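Local atomic coordinates of uncharacterized conserved protein (Methanococcus maripaludis S2, PDB entry 3C2Q), a protein that catalyses the conversion of ornithine to proline with release of ammonia, using NAD(+) as cofactor. Residues B[147-160]-B[228-240]. Numbering follows the deposited sequence.
Sequences IHTGGGPALAKMVE and EGIMYQCIKNNIP
Ile230 drives its side chain as a knob into a hole formed by Ile147, Gly152, Leu155 and Ala156, seating between the end of helix 145-148 and the first turns of helix 152-160; close approach comes at Gly152, Ala156 and Gly229. With CG1 anti to the carbonyl carbon (chi1 -63°), the ethyl branch reaches across: CG1 rests beside the carbonyl oxygen of Gly152, and CD1 meets the end of Ile147 tip to tip. That last pair is tight, Ile230 CD1 to Ile147 CD1 measuring 3.5 Å, while Leu155 passes obliquely and lends CD2 at 3.9 Å from the same Ile230 CD1. Ala156 CB lies 3.6 Å from Ile230 N and as close to the carbonyl carbon of Gly229; the CA atoms of Ala156 and Ile230 are 4.2 Å apart.

One turn on, Val159 points CG1 between Gln233 CB and the end of Ile239, where CG1 to Ile239 CD1 is again short at 3.5 Å. Helices 152-160 and 230-237 run parallel, their N-to-C directions 6° apart and axes 8.5 Å apart, as neighbours in the NAD-binding Rossmann domain: the first belongs to the crossover from strand 138-142 to strand 166-170, the second leads into strand 241-244, outermost in this chain's six-stranded parallel sheet.

At the partly exposed end of the contact, Gln233 bends at chi2 and lays its amide across the aliphatic part of Glu160, the amide and carboxylate planes only 11° apart. Asn237 ND2 is anchored 2.9 Å from the backbone Gln233 O, on an in-plane lone pair; that oxygen also accepts from Asn237 N. A weak second bond from ND2 to Gln233 OE1 bears on the glutamine amide's rotation, whereas Lys157 NZ forms a salt bridge with Glu160 OE1 from above the carboxylate plane. Farther out, Asp177 of helix 171-183 accepts from the backbone N of both Ile230 and Met231.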
# COMPACT_ATOMS: atom_id res chain seq x y z
N ILE B 147 0.67 12.72 -15.46
CA ILE B 147 1.76 13.47 -16.09
C ILE B 147 3.12 13.03 -15.55
O ILE B 147 4.06 12.74 -16.31
CB ILE B 147 1.62 15.04 -15.92
CG1 ILE B 147 0.19 15.50 -16.23
CG2 ILE B 147 2.63 15.76 -16.84
CD1 ILE B 147 -0.37 15.02 -17.63
N HIS B 148 3.21 12.93 -14.22
CA HIS B 148 4.47 12.54 -13.60
C HIS B 148 4.99 11.21 -14.08
O HIS B 148 6.20 11.03 -14.16
CB HIS B 148 4.37 12.47 -12.05
CG HIS B 148 3.81 13.70 -11.42
ND1 HIS B 148 3.98 14.96 -11.95
CD2 HIS B 148 3.04 13.85 -10.32
CE1 HIS B 148 3.36 15.84 -11.19
NE2 HIS B 148 2.79 15.19 -10.18
N THR B 149 4.08 10.28 -14.39
CA THR B 149 4.48 8.92 -14.80
C THR B 149 4.65 8.74 -16.32
O THR B 149 4.91 7.63 -16.79
CB THR B 149 3.45 7.86 -14.31
OG1 THR B 149 2.18 8.14 -14.90
CG2 THR B 149 3.32 7.87 -12.82
N GLY B 150 4.52 9.83 -17.07
CA GLY B 150 4.76 9.79 -18.53
C GLY B 150 3.55 9.34 -19.32
O GLY B 150 3.68 9.00 -20.50
N GLY B 151 2.37 9.35 -18.68
CA GLY B 151 1.13 8.99 -19.33
C GLY B 151 0.44 10.12 -20.08
O GLY B 151 -0.54 9.89 -20.75
N GLY B 152 0.94 11.35 -19.96
CA GLY B 152 0.25 12.52 -20.54
C GLY B 152 0.08 12.44 -22.05
O GLY B 152 -1.03 12.64 -22.56
N PRO B 153 1.18 12.19 -22.78
CA PRO B 153 1.05 12.09 -24.24
C PRO B 153 0.02 11.05 -24.71
O PRO B 153 -0.70 11.31 -25.68
CB PRO B 153 2.46 11.73 -24.70
CG PRO B 153 3.36 12.34 -23.64
CD PRO B 153 2.60 12.09 -22.35
N ALA B 154 -0.06 9.89 -24.04
CA ALA B 154 -1.03 8.87 -24.39
C ALA B 154 -2.45 9.36 -24.20
O ALA B 154 -3.30 9.18 -25.09
CB ALA B 154 -0.78 7.57 -23.57
N LEU B 155 -2.70 10.04 -23.07
CA LEU B 155 -4.04 10.57 -22.81
C LEU B 155 -4.39 11.68 -23.80
O LEU B 155 -5.51 11.73 -24.30
CB LEU B 155 -4.18 11.08 -21.38
CG LEU B 155 -5.54 11.68 -21.02
CD1 LEU B 155 -6.67 10.71 -21.37
CD2 LEU B 155 -5.57 12.05 -19.53
N ALA B 156 -3.42 12.55 -24.09
CA ALA B 156 -3.67 13.64 -25.07
C ALA B 156 -4.06 13.07 -26.44
O ALA B 156 -4.96 13.58 -27.12
CB ALA B 156 -2.44 14.54 -25.19
N LYS B 157 -3.37 12.02 -26.86
CA LYS B 157 -3.72 11.30 -28.08
C LYS B 157 -5.15 10.72 -28.10
O LYS B 157 -5.84 10.79 -29.14
CB LYS B 157 -2.65 10.25 -28.39
CG LYS B 157 -2.85 9.52 -29.73
CD LYS B 157 -2.81 10.46 -30.91
CE LYS B 157 -1.41 10.96 -31.15
NZ LYS B 157 -1.31 11.60 -32.51
N MSE B 158 -5.60 10.15 -26.98
CA MSE B 158 -6.98 9.66 -26.89
C MSE B 158 -7.98 10.79 -27.08
O MSE B 158 -9.00 10.60 -27.74
CB MSE B 158 -7.25 8.91 -25.57
CG MSE B 158 -6.40 7.67 -25.43
SE MSE B 158 -6.49 6.98 -23.55
CE MSE B 158 -4.90 5.83 -23.64
N VAL B 159 -7.70 11.96 -26.50
CA VAL B 159 -8.52 13.16 -26.72
C VAL B 159 -8.51 13.54 -28.22
O VAL B 159 -9.58 13.69 -28.83
CB VAL B 159 -8.02 14.36 -25.88
CG1 VAL B 159 -8.90 15.58 -26.12
CG2 VAL B 159 -8.05 14.02 -24.34
N GLU B 160 -7.31 13.62 -28.80
CA GLU B 160 -7.12 13.92 -30.22
C GLU B 160 -7.92 12.96 -31.10
O GLU B 160 -8.59 13.40 -32.06
CB GLU B 160 -5.61 13.90 -30.54
CG GLU B 160 -5.27 14.23 -31.99
CD GLU B 160 -3.78 14.23 -32.29
OE1 GLU B 160 -2.93 13.91 -31.39
OE2 GLU B 160 -3.45 14.60 -33.44
N GLU B 228 0.66 21.84 -27.48
CA GLU B 228 0.54 20.38 -27.40
C GLU B 228 0.03 20.00 -26.01
O GLU B 228 0.07 20.83 -25.08
CB GLU B 228 1.90 19.69 -27.67
CG GLU B 228 2.90 19.92 -26.54
CD GLU B 228 4.30 19.32 -26.76
OE1 GLU B 228 4.94 19.63 -27.78
OE2 GLU B 228 4.80 18.57 -25.89
N GLY B 229 -0.43 18.75 -25.87
CA GLY B 229 -0.77 18.21 -24.55
C GLY B 229 -2.27 18.00 -24.40
O GLY B 229 -3.07 18.19 -25.34
N ILE B 230 -2.67 17.59 -23.20
CA ILE B 230 -4.06 17.24 -22.94
C ILE B 230 -4.99 18.45 -23.04
O ILE B 230 -6.02 18.38 -23.71
CB ILE B 230 -4.20 16.59 -21.53
CG1 ILE B 230 -3.43 15.26 -21.45
CG2 ILE B 230 -5.70 16.38 -21.20
CD1 ILE B 230 -2.96 14.91 -19.96
N MSE B 231 -4.66 19.54 -22.36
CA MSE B 231 -5.53 20.72 -22.32
C MSE B 231 -5.60 21.34 -23.74
O MSE B 231 -6.68 21.72 -24.20
CB MSE B 231 -4.99 21.76 -21.32
CG MSE B 231 -4.73 21.23 -19.89
SE MSE B 231 -6.32 20.19 -19.30
CE MSE B 231 -7.51 21.61 -19.16
N TYR B 232 -4.45 21.39 -24.42
CA TYR B 232 -4.42 21.77 -25.85
C TYR B 232 -5.39 20.95 -26.71
O TYR B 232 -6.22 21.51 -27.44
CB TYR B 232 -3.00 21.66 -26.40
CG TYR B 232 -2.89 21.84 -27.90
CD1 TYR B 232 -2.73 23.12 -28.47
CD2 TYR B 232 -2.94 20.74 -28.77
CE1 TYR B 232 -2.62 23.28 -29.87
CE2 TYR B 232 -2.83 20.89 -30.17
CZ TYR B 232 -2.67 22.17 -30.70
OH TYR B 232 -2.58 22.33 -32.07
N GLN B 233 -5.33 19.63 -26.61
CA GLN B 233 -6.25 18.82 -27.37
C GLN B 233 -7.71 19.04 -27.00
O GLN B 233 -8.59 18.89 -27.87
CB GLN B 233 -5.90 17.35 -27.32
CG GLN B 233 -4.58 17.02 -28.01
CD GLN B 233 -4.59 17.21 -29.53
OE1 GLN B 233 -5.66 17.28 -30.16
NE2 GLN B 233 -3.40 17.30 -30.11
N CYS B 234 -7.99 19.36 -25.74
CA CYS B 234 -9.37 19.67 -25.34
C CYS B 234 -9.84 20.95 -26.05
O CYS B 234 -10.97 20.99 -26.55
CB CYS B 234 -9.50 19.84 -23.82
SG CYS B 234 -9.40 18.25 -22.92
N ILE B 235 -9.00 21.98 -26.04
CA ILE B 235 -9.32 23.22 -26.77
C ILE B 235 -9.58 22.92 -28.25
O ILE B 235 -10.64 23.31 -28.79
CB ILE B 235 -8.21 24.29 -26.60
CG1 ILE B 235 -8.10 24.73 -25.11
CG2 ILE B 235 -8.44 25.51 -27.55
CD1 ILE B 235 -9.47 25.13 -24.44
N LYS B 236 -8.66 22.21 -28.89
CA LYS B 236 -8.75 21.99 -30.34
C LYS B 236 -9.94 21.19 -30.73
O LYS B 236 -10.49 21.36 -31.82
CB LYS B 236 -7.51 21.29 -30.89
CG LYS B 236 -6.21 22.03 -30.64
CD LYS B 236 -6.21 23.49 -31.13
CE LYS B 236 -5.87 23.62 -32.59
NZ LYS B 236 -5.45 25.03 -32.91
N ASN B 237 -10.35 20.27 -29.85
CA ASN B 237 -11.40 19.34 -30.20
C ASN B 237 -12.71 19.66 -29.52
O ASN B 237 -13.65 18.89 -29.60
CB ASN B 237 -10.93 17.89 -29.92
CG ASN B 237 -9.83 17.47 -30.85
OD1 ASN B 237 -10.10 17.16 -32.01
ND2 ASN B 237 -8.59 17.49 -30.37
N ASN B 238 -12.76 20.82 -28.87
CA ASN B 238 -13.93 21.28 -28.13
C ASN B 238 -14.43 20.25 -27.11
O ASN B 238 -15.63 19.97 -27.03
CB ASN B 238 -15.07 21.71 -29.10
CG ASN B 238 -14.57 22.64 -30.21
OD1 ASN B 238 -14.72 22.33 -31.40
ND2 ASN B 238 -13.97 23.76 -29.83
N ILE B 239 -13.48 19.68 -26.35
CA ILE B 239 -13.82 18.76 -25.27
C ILE B 239 -13.90 19.56 -23.99
O ILE B 239 -12.95 20.20 -23.62
CB ILE B 239 -12.79 17.61 -25.13
CG1 ILE B 239 -12.98 16.64 -26.28
CG2 ILE B 239 -13.03 16.79 -23.83
CD1 ILE B 239 -11.95 16.75 -27.30
N PRO B 240 -15.06 19.54 -23.32
CA PRO B 240 -15.22 20.31 -22.10
C PRO B 240 -14.40 19.71 -20.96
O PRO B 240 -14.21 18.49 -20.91
CB PRO B 240 -16.71 20.16 -21.79
CG PRO B 240 -17.09 18.90 -22.38
CD PRO B 240 -16.29 18.79 -23.66